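Local coordinates for 4-hydroxybutyrate CoA-transferase (Porphyromonas gingivalis, PDB 3D3U), which probably transfers coenzyme A between acyl-CoA thioesters and carboxylates such as acetate, at residues 15-20 / 174-179; 19-24 / 151-156; 227-232 / 246-251. All blocks are in the same frame, centred on the assembly; numbering follows the deposited sequence.

Contact 1: 15-20 / 174-179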
loop_
_atom_site.group_PDB
_atom_site.type_symbol
_atom_site.label_atom_id
_atom_site.label_comp_id
_atom_site.label_asym_id
_atom_site.label_seq_id
_atom_site.Cartn_x
_atom_site.Cartn_y
_atom_site.Cartn_z
ATOM N N ASP A 15 18.307 -20.892 9.681
ATOM C CA ASP A 15 19.446 -21.355 8.848
ATOM C C ASP A 15 19.150 -22.717 8.271
ATOM O O ASP A 15 19.409 -22.991 7.080
ATOM C CB ASP A 15 20.746 -21.460 9.637
ATOM C CG ASP A 15 21.332 -20.055 10.114
ATOM O OD1 ASP A 15 22.219 -19.505 9.385
ATOM O OD2 ASP A 15 21.012 -19.454 11.207
ATOM N N GLU A 16 18.535 -23.575 9.090
ATOM C CA GLU A 16 18.201 -24.892 8.614
ATOM C C GLU A 16 17.156 -24.771 7.524
ATOM O O GLU A 16 17.211 -25.497 6.489
ATOM C CB GLU A 16 17.711 -25.764 9.722
ATOM C CG GLU A 16 18.568 -25.883 10.950
ATOM C CD GLU A 16 17.737 -26.448 12.107
ATOM O OE1 GLU A 16 16.680 -25.833 12.475
ATOM O OE2 GLU A 16 18.107 -27.541 12.637
ATOM N N ALA A 17 16.221 -23.847 7.722
ATOM C CA ALA A 17 15.242 -23.556 6.627
ATOM C C ALA A 17 15.816 -22.933 5.301
ATOM O O ALA A 17 15.536 -23.425 4.228
ATOM C CB ALA A 17 14.090 -22.811 7.123
ATOM N N VAL A 18 16.636 -21.899 5.384
ATOM C CA VAL A 18 17.435 -21.501 4.217
ATOM C C VAL A 18 18.126 -22.696 3.571
ATOM O O VAL A 18 17.980 -22.984 2.368
ATOM C CB VAL A 18 18.584 -20.522 4.597
ATOM C CG1 VAL A 18 19.535 -20.369 3.495
ATOM C CG2 VAL A 18 18.066 -19.208 4.934
ATOM N N VAL A 19 18.910 -23.401 4.344
ATOM C CA VAL A 19 19.608 -24.431 3.633
ATOM C C VAL A 19 18.723 -25.465 2.968
ATOM O O VAL A 19 19.035 -25.809 1.858
ATOM C CB VAL A 19 20.668 -25.094 4.397
ATOM C CG1 VAL A 19 21.248 -26.187 3.540
ATOM C CG2 VAL A 19 21.710 -24.059 4.729
ATOM N N ASP A 20 17.653 -25.951 3.615
ATOM C CA ASP A 20 16.843 -27.058 3.042
ATOM C C ASP A 20 15.889 -26.547 2.008
ATOM O O ASP A 20 15.532 -27.231 1.087
ATOM C CB ASP A 20 16.085 -27.891 4.108
ATOM C CG ASP A 20 17.087 -28.697 5.050
ATOM O OD1 ASP A 20 17.737 -29.662 4.489
ATOM O OD2 ASP A 20 17.374 -28.412 6.302
ATOM N N LEU A 174 2.380 -24.664 5.951
ATOM C CA LEU A 174 3.719 -24.207 6.241
ATOM C C LEU A 174 4.701 -25.366 6.261
ATOM O O LEU A 174 4.480 -26.339 6.919
ATOM C CB LEU A 174 3.714 -23.501 7.602
ATOM C CG LEU A 174 3.246 -22.030 7.687
ATOM C CD1 LEU A 174 2.156 -21.751 6.782
ATOM C CD2 LEU A 174 2.860 -21.626 9.118
ATOM N N THR A 175 5.760 -25.267 5.484
ATOM C CA THR A 175 6.764 -26.330 5.376
ATOM C C THR A 175 7.800 -26.262 6.468
ATOM O O THR A 175 8.213 -27.293 6.963
ATOM C CB THR A 175 7.545 -26.140 4.088
ATOM O OG1 THR A 175 6.620 -25.940 3.038
ATOM C CG2 THR A 175 8.239 -27.369 3.676
ATOM N N HIS A 176 8.303 -25.055 6.739
ATOM C CA HIS A 176 9.295 -24.829 7.758
ATOM C C HIS A 176 8.799 -23.636 8.575
ATOM O O HIS A 176 8.296 -22.632 7.998
ATOM C CB HIS A 176 10.679 -24.550 7.158
ATOM C CG HIS A 176 11.109 -25.524 6.092
ATOM N ND1 HIS A 176 10.895 -25.301 4.739
ATOM C CD2 HIS A 176 11.773 -26.704 6.178
ATOM C CE1 HIS A 176 11.374 -26.317 4.046
ATOM N NE2 HIS A 176 11.922 -27.180 4.890
ATOM N N ILE A 177 8.879 -23.750 9.906
ATOM C CA ILE A 177 8.405 -22.671 10.752
ATOM C C ILE A 177 9.577 -22.243 11.544
ATOM O O ILE A 177 10.247 -23.067 12.135
ATOM C CB ILE A 177 7.311 -23.191 11.732
ATOM C CG1 ILE A 177 6.034 -23.469 11.001
ATOM C CG2 ILE A 177 7.017 -22.198 12.926
ATOM C CD1 ILE A 177 5.272 -24.320 11.821
ATOM N N ILE A 178 9.790 -20.953 11.600
ATOM C CA ILE A 178 10.918 -20.412 12.295
ATOM C C ILE A 178 10.306 -19.581 13.398
ATOM O O ILE A 178 10.030 -18.398 13.198
ATOM C CB ILE A 178 11.669 -19.539 11.358
ATOM C CG1 ILE A 178 12.211 -20.409 10.257
ATOM C CG2 ILE A 178 12.827 -18.951 12.002
ATOM C CD1 ILE A 178 12.427 -19.709 8.921
ATOM N N GLU A 179 10.046 -20.187 14.565
ATOM C CA GLU A 179 9.418 -19.387 15.637
ATOM C C GLU A 179 10.298 -18.257 16.049
ATOM O O GLU A 179 11.408 -18.486 16.432
ATOM C CB GLU A 179 8.967 -20.126 16.903
ATOM C CG GLU A 179 9.423 -21.498 17.155
ATOM C CD GLU A 179 8.298 -22.197 17.882
ATOM O OE1 GLU A 179 8.424 -23.381 18.266
ATOM O OE2 GLU A 179 7.265 -21.522 18.087
#
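Ala17 faces His176 where helix 15-20 passes strand 176-179 in a nearly antiparallel sense, the short axes making an angle of 155° and approaching to 8.8 Å. The two residues have their CA atoms 6.2 Å apart, a close approach consistent with the small side chain of Ala17. Ala17 CB drops between two side chains of the same strand face. On one flank it meets the base of the histidine, with Ala17 CB 3.8 Å from His176 CB; on the other it touches the far end of the isoleucine, with Ala17 CB 4.0 Å from Ile178 CD1. The latter is a plain apolar contact, made by the tip of the longer isoleucine branch. The imidazole is carried beside the helix because His176 CG stands next to its own backbone N, opposite the carbonyl carbon (chi1 -48°). One turn further along, Asp20 reaches the ring obliquely with its methylene, Asp20 CB lying 4.3 Å from His176 NE2. Its carboxylate stays back, with Asp20 OD2 5.8 Å from His176 NE2, so any charge attraction between the two would act at a distance and without a hydrogen bond. The contact thus runs from a buried apolar end at Ile178 to a solvent-exposed end at Asp20. Helix 14-21 has a second neighbour in helix 38-46, which Val18 packs against through Phe40, Ala43 and Met44, while Asp15 forms a salt bridge with Arg46. Strand 176-180 is the last strand of a six-stranded parallel sheet with the Rossmann-like order 3-2-1-4-5-6. His176 and Ile178 bond through their backbones to Ala154 of strand 151-157, and the backbone of Ile177 pairs with Arg10 and Cys12, from the chain just ahead of the helix.

Contact 2: 19-24 / 151-156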
loop_
_atom_site.group_PDB
_atom_site.type_symbol
_atom_site.label_atom_id
_atom_site.label_comp_id
_atom_site.label_asym_id
_atom_site.label_seq_id
_atom_site.Cartn_x
_atom_site.Cartn_y
_atom_site.Cartn_z
ATOM N N VAL A 19 18.910 -23.401 4.344
ATOM C CA VAL A 19 19.608 -24.431 3.633
ATOM C C VAL A 19 18.723 -25.465 2.968
ATOM O O VAL A 19 19.035 -25.809 1.858
ATOM C CB VAL A 19 20.668 -25.094 4.397
ATOM C CG1 VAL A 19 21.248 -26.187 3.540
ATOM C CG2 VAL A 19 21.710 -24.059 4.729
ATOM N N ASP A 20 17.653 -25.951 3.615
ATOM C CA ASP A 20 16.843 -27.058 3.042
ATOM C C ASP A 20 15.889 -26.547 2.008
ATOM O O ASP A 20 15.532 -27.231 1.087
ATOM C CB ASP A 20 16.085 -27.891 4.108
ATOM C CG ASP A 20 17.087 -28.697 5.050
ATOM O OD1 ASP A 20 17.737 -29.662 4.489
ATOM O OD2 ASP A 20 17.374 -28.412 6.302
ATOM N N SER A 21 15.478 -25.313 2.129
ATOM C CA SER A 21 14.490 -24.869 1.204
ATOM C C SER A 21 15.143 -24.191 0.013
ATOM O O SER A 21 14.448 -23.947 -0.934
ATOM C CB SER A 21 13.576 -23.872 1.874
ATOM O OG SER A 21 14.274 -22.624 1.986
ATOM N N LEU A 22 16.438 -23.882 0.022
ATOM C CA LEU A 22 16.910 -23.058 -1.058
ATOM C C LEU A 22 17.815 -23.742 -1.981
ATOM O O LEU A 22 19.034 -23.429 -2.052
ATOM C CB LEU A 22 17.598 -21.818 -0.548
ATOM C CG LEU A 22 16.643 -20.803 0.079
ATOM C CD1 LEU A 22 17.212 -19.437 0.125
ATOM C CD2 LEU A 22 15.347 -20.783 -0.724
ATOM N N LYS A 23 17.242 -24.666 -2.732
ATOM C CA LYS A 23 18.031 -25.434 -3.695
ATOM C C LYS A 23 18.657 -24.469 -4.750
ATOM O O LYS A 23 18.058 -23.446 -5.091
ATOM C CB LYS A 23 17.162 -26.587 -4.309
ATOM C CG LYS A 23 16.796 -27.644 -3.286
ATOM C CD LYS A 23 18.033 -27.740 -2.301
ATOM C CE LYS A 23 17.926 -28.778 -1.058
ATOM N NZ LYS A 23 17.193 -30.107 -1.408
ATOM N N PRO A 24 19.866 -24.780 -5.244
ATOM C CA PRO A 24 20.431 -24.063 -6.396
ATOM C C PRO A 24 19.388 -23.735 -7.503
ATOM O O PRO A 24 18.460 -24.483 -7.789
ATOM C CB PRO A 24 21.485 -25.034 -6.917
ATOM C CG PRO A 24 21.836 -25.901 -5.838
ATOM C CD PRO A 24 20.812 -25.803 -4.747
ATOM N N VAL A 151 6.508 -24.571 -1.452
ATOM C CA VAL A 151 7.236 -24.623 -0.183
ATOM C C VAL A 151 7.038 -23.254 0.370
ATOM O O VAL A 151 7.352 -22.227 -0.317
ATOM C CB VAL A 151 8.737 -24.738 -0.426
ATOM C CG1 VAL A 151 9.559 -24.504 0.855
ATOM C CG2 VAL A 151 9.074 -26.005 -1.035
ATOM N N VAL A 152 6.568 -23.196 1.601
ATOM C CA VAL A 152 6.295 -21.916 2.253
ATOM C C VAL A 152 7.064 -21.785 3.585
ATOM O O VAL A 152 6.866 -22.561 4.551
ATOM C CB VAL A 152 4.780 -21.841 2.551
ATOM C CG1 VAL A 152 4.408 -20.523 3.196
ATOM C CG2 VAL A 152 4.079 -22.035 1.336
ATOM N N VAL A 153 7.926 -20.793 3.682
ATOM C CA VAL A 153 8.689 -20.664 4.909
ATOM C C VAL A 153 8.098 -19.535 5.777
ATOM O O VAL A 153 8.185 -18.391 5.402
ATOM C CB VAL A 153 10.101 -20.359 4.554
ATOM C CG1 VAL A 153 10.938 -20.276 5.807
ATOM C CG2 VAL A 153 10.656 -21.427 3.597
ATOM N N ALA A 154 7.502 -19.814 6.924
ATOM C CA ALA A 154 6.855 -18.736 7.622
ATOM C C ALA A 154 7.609 -18.436 8.918
ATOM O O ALA A 154 7.843 -19.377 9.683
ATOM C CB ALA A 154 5.514 -19.126 7.960
ATOM N N GLU A 155 7.957 -17.175 9.201
ATOM C CA GLU A 155 8.566 -16.892 10.445
ATOM C C GLU A 155 7.402 -16.669 11.306
ATOM O O GLU A 155 6.594 -15.816 11.071
ATOM C CB GLU A 155 9.350 -15.587 10.391
ATOM C CG GLU A 155 10.626 -15.559 9.553
ATOM C CD GLU A 155 11.319 -14.136 9.457
ATOM O OE1 GLU A 155 12.271 -13.994 8.585
ATOM O OE2 GLU A 155 11.004 -13.142 10.232
ATOM N N VAL A 156 7.283 -17.442 12.349
ATOM C CA VAL A 156 6.156 -17.257 13.291
ATOM C C VAL A 156 6.420 -16.197 14.398
ATOM O O VAL A 156 7.226 -16.384 15.307
ATOM C CB VAL A 156 5.671 -18.596 13.833
ATOM C CG1 VAL A 156 4.609 -18.363 14.942
ATOM C CG2 VAL A 156 5.146 -19.417 12.657
#
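Ser21, in the last turn of helix 14-21, rests on Val151 and Val153 of a strand in the Rossmann-like parallel sheet of the N-terminal domain. The contact is small and buried, 81 Å² over both sides, and no hydrogen bond crosses it. Its van der Waals part is carried by the serine methylene, which sits over two valines on one face of the strand: Ser21 CB is 4.2 Å from Val151 CG1 and 4.2 Å from Val153 CG2. The valines have nearly the same first torsion but offer different methyls. Val151 turns toward the serine the branch lying anti to its backbone N (chi1 168°), whereas Val153 uses the one lying beside its N. Phe40 of helix 38-46 touches both Ser21 and Val153, and His176 of the adjoining strand does the same, so side chains from two further elements join the cluster.

Backbone bonding ties the strand into the sheet, Val153 pairing with Ala120 and Val122 of strand 119-125. At the helix end the chain leaves helical geometry at Leu22, and a weak bond from Lys23 N to Ser21 O follows. The polar part is internal to the helix: the serine hydroxyl is hydrogen-bonded to the carbonyl oxygen of Ala17, one turn back. This leaves Ser21 OG in mere van der Waals contact with the strand, 4.1 Å from Val153 CG2.

Contact 3: 227-232 / 246-251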
loop_
_atom_site.group_PDB
_atom_site.type_symbol
_atom_site.label_atom_id
_atom_site.label_comp_id
_atom_site.label_asym_id
_atom_site.label_seq_id
_atom_site.Cartn_x
_atom_site.Cartn_y
_atom_site.Cartn_z
ATOM N N ALA A 227 -7.841 17.701 8.291
ATOM C CA ALA A 227 -8.971 18.532 7.761
ATOM C C ALA A 227 -10.350 17.880 7.980
ATOM O O ALA A 227 -11.384 18.504 7.794
ATOM C CB ALA A 227 -8.739 18.849 6.248
ATOM N N LEU A 228 -10.421 16.607 8.335
ATOM C CA LEU A 228 -11.769 15.954 8.296
ATOM C C LEU A 228 -12.337 15.746 9.725
ATOM O O LEU A 228 -13.279 14.950 9.928
ATOM C CB LEU A 228 -11.695 14.618 7.500
ATOM C CG LEU A 228 -11.376 14.724 5.999
ATOM C CD1 LEU A 228 -10.510 13.630 5.534
ATOM C CD2 LEU A 228 -12.590 14.817 5.075
ATOM N N GLU A 229 -11.712 16.409 10.699
ATOM C CA GLU A 229 -12.118 16.215 12.066
ATOM C C GLU A 229 -13.558 16.730 12.346
ATOM O O GLU A 229 -14.195 16.255 13.286
ATOM C CB GLU A 229 -11.055 16.721 13.093
ATOM C CG GLU A 229 -9.636 16.159 12.895
ATOM C CD GLU A 229 -8.764 16.246 14.132
ATOM O OE1 GLU A 229 -7.645 15.620 14.173
ATOM O OE2 GLU A 229 -9.225 16.885 15.088
ATOM N N GLY A 230 -14.098 17.609 11.487
ATOM C CA GLY A 230 -15.527 17.932 11.484
ATOM C C GLY A 230 -16.458 17.090 10.613
ATOM O O GLY A 230 -17.619 17.483 10.344
ATOM N N HIS A 231 -15.997 15.920 10.184
ATOM C CA HIS A 231 -16.815 15.007 9.377
ATOM C C HIS A 231 -17.368 13.892 10.225
ATOM O O HIS A 231 -16.918 13.670 11.342
ATOM C CB HIS A 231 -16.040 14.500 8.134
ATOM C CG HIS A 231 -15.865 15.559 7.064
ATOM N ND1 HIS A 231 -16.579 15.556 5.887
ATOM C CD2 HIS A 231 -15.124 16.706 7.044
ATOM C CE1 HIS A 231 -16.288 16.647 5.195
ATOM N NE2 HIS A 231 -15.411 17.359 5.871
ATOM N N LYS A 232 -18.370 13.222 9.678
ATOM C CA LYS A 232 -19.127 12.169 10.320
ATOM C C LYS A 232 -19.117 10.975 9.426
ATOM O O LYS A 232 -18.913 11.120 8.217
ATOM C CB LYS A 232 -20.591 12.615 10.442
ATOM C CG LYS A 232 -20.816 13.988 11.188
ATOM C CD LYS A 232 -20.166 14.030 12.633
ATOM C CE LYS A 232 -20.140 15.438 13.338
ATOM N NZ LYS A 232 -19.055 15.306 14.380
ATOM N N MET A 246 -5.985 5.292 12.763
ATOM C CA MET A 246 -6.239 4.864 14.140
ATOM C C MET A 246 -6.882 5.972 14.916
ATOM O O MET A 246 -7.879 5.816 15.626
ATOM C CB MET A 246 -4.932 4.397 14.815
ATOM C CG MET A 246 -5.049 3.964 16.320
ATOM S SD MET A 246 -3.477 3.341 16.835
ATOM C CE MET A 246 -2.438 4.815 16.678
ATOM N N ARG A 247 -6.283 7.095 14.683
ATOM C CA ARG A 247 -6.578 8.320 15.310
ATOM C C ARG A 247 -8.082 8.697 15.037
ATOM O O ARG A 247 -8.845 9.157 15.915
ATOM C CB ARG A 247 -5.586 9.360 14.701
ATOM C CG ARG A 247 -5.038 10.352 15.700
ATOM C CD ARG A 247 -5.273 11.867 15.368
ATOM N NE ARG A 247 -5.372 12.192 13.928
ATOM C CZ ARG A 247 -4.328 12.259 13.151
ATOM N NH1 ARG A 247 -3.130 12.028 13.677
ATOM N NH2 ARG A 247 -4.465 12.537 11.871
ATOM N N MET A 248 -8.504 8.532 13.800
ATOM C CA MET A 248 -9.792 8.972 13.500
ATOM C C MET A 248 -10.779 7.895 13.871
ATOM O O MET A 248 -11.940 8.191 14.172
ATOM C CB MET A 248 -9.851 9.180 12.033
ATOM C CG MET A 248 -8.908 10.152 11.588
ATOM S SD MET A 248 -9.522 11.823 11.868
ATOM C CE MET A 248 -7.803 12.558 12.030
ATOM N N ILE A 249 -10.362 6.635 13.803
ATOM C CA ILE A 249 -11.244 5.595 14.234
ATOM C C ILE A 249 -11.474 5.918 15.671
ATOM O O ILE A 249 -12.605 6.057 16.072
ATOM C CB ILE A 249 -10.653 4.232 14.062
ATOM C CG1 ILE A 249 -10.518 3.947 12.569
ATOM C CG2 ILE A 249 -11.566 3.202 14.848
ATOM C CD1 ILE A 249 -9.760 2.697 12.223
ATOM N N ARG A 250 -10.379 6.120 16.388
ATOM C CA ARG A 250 -10.389 6.587 17.767
ATOM C C ARG A 250 -11.331 7.773 18.061
ATOM O O ARG A 250 -12.104 7.703 18.981
ATOM C CB ARG A 250 -8.982 6.956 18.191
ATOM C CG ARG A 250 -8.590 6.317 19.428
ATOM C CD ARG A 250 -7.908 5.035 19.211
ATOM N NE ARG A 250 -6.488 5.163 19.435
ATOM C CZ ARG A 250 -5.744 4.288 20.123
ATOM N NH1 ARG A 250 -6.303 3.186 20.683
ATOM N NH2 ARG A 250 -4.432 4.527 20.249
ATOM N N LYS A 251 -11.302 8.859 17.283
ATOM C CA LYS A 251 -12.138 10.026 17.593
ATOM C C LYS A 251 -13.578 9.738 17.256
ATOM O O LYS A 251 -14.410 10.547 17.492
ATOM C CB LYS A 251 -11.666 11.274 16.834
ATOM C CG LYS A 251 -10.288 11.863 17.229
ATOM C CD LYS A 251 -9.605 12.562 16.017
ATOM C CE LYS A 251 -8.875 13.884 16.319
ATOM N NZ LYS A 251 -7.973 13.754 17.493
#
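Glu229 reaches from a turn to the side of helix 246-251, where Met248 and Lys251 receive it. The turn is of type I, from Leu228 to His231, closed by a bond from His231 N to Leu228 O. Glu229 contributes by far the greatest share of the buried surface. With its chain extended beyond CG, it crosses Lys251 obliquely and sets its carboxylate against the lysine's terminal methylene. The charged atoms lie farther apart, Glu229 OE1 and Lys251 NZ forming only a long salt bridge of 3.8 Å. The same oxygen is also bound by Arg226, from the end of the preceding helix, so the acid has two positive partners, the salt bridge to Arg226 being the stronger.

Met248 meets the glutamate at about a right angle. A bend at its second torsion (chi2 -80°) brings the terminal methyl up to the acid, Met248 CE lying 3.7 Å from Glu229 OE1 and 4.1 Å from Glu229 CG. Arg247 adds charge alone: Glu229 OE1 is 4.1 Å from Arg247 NE but well out of the guanidinium plane, and no N-H points at it.

Through Glu229 the loop leaving helix 219-226 leans on the next helix, and Leu225 accompanies it by touching Arg247 and Met248, as in successive beta-alpha units, here in the parallel part of a mixed sheet where strands 212-215 and 235-237 are neighbours.

Contacts 1 and 2 are two parts of one helix-on-sheet interface. Their centres lie 5 Å apart, they share Val19 and Asp20, and both draw on helix 14-21, the first at its middle and the second at its end. Their strands are neighbours in the sheet, joined by probable hydrogen bonds such as that between Ile178 O and Val156 N at 3.0 Å, while Ile178 CD1 packs on Val153 CG1 at 3.5 Å. Contact 3 belongs to the other, mixed sheet region: its centre is 43 Å from either, and its nearest atoms are about 26 Å from contact 1 and about 22 Å from contact 2. It touches neither, and contacts 2 and 3 lie on opposite sides of the chain's centre.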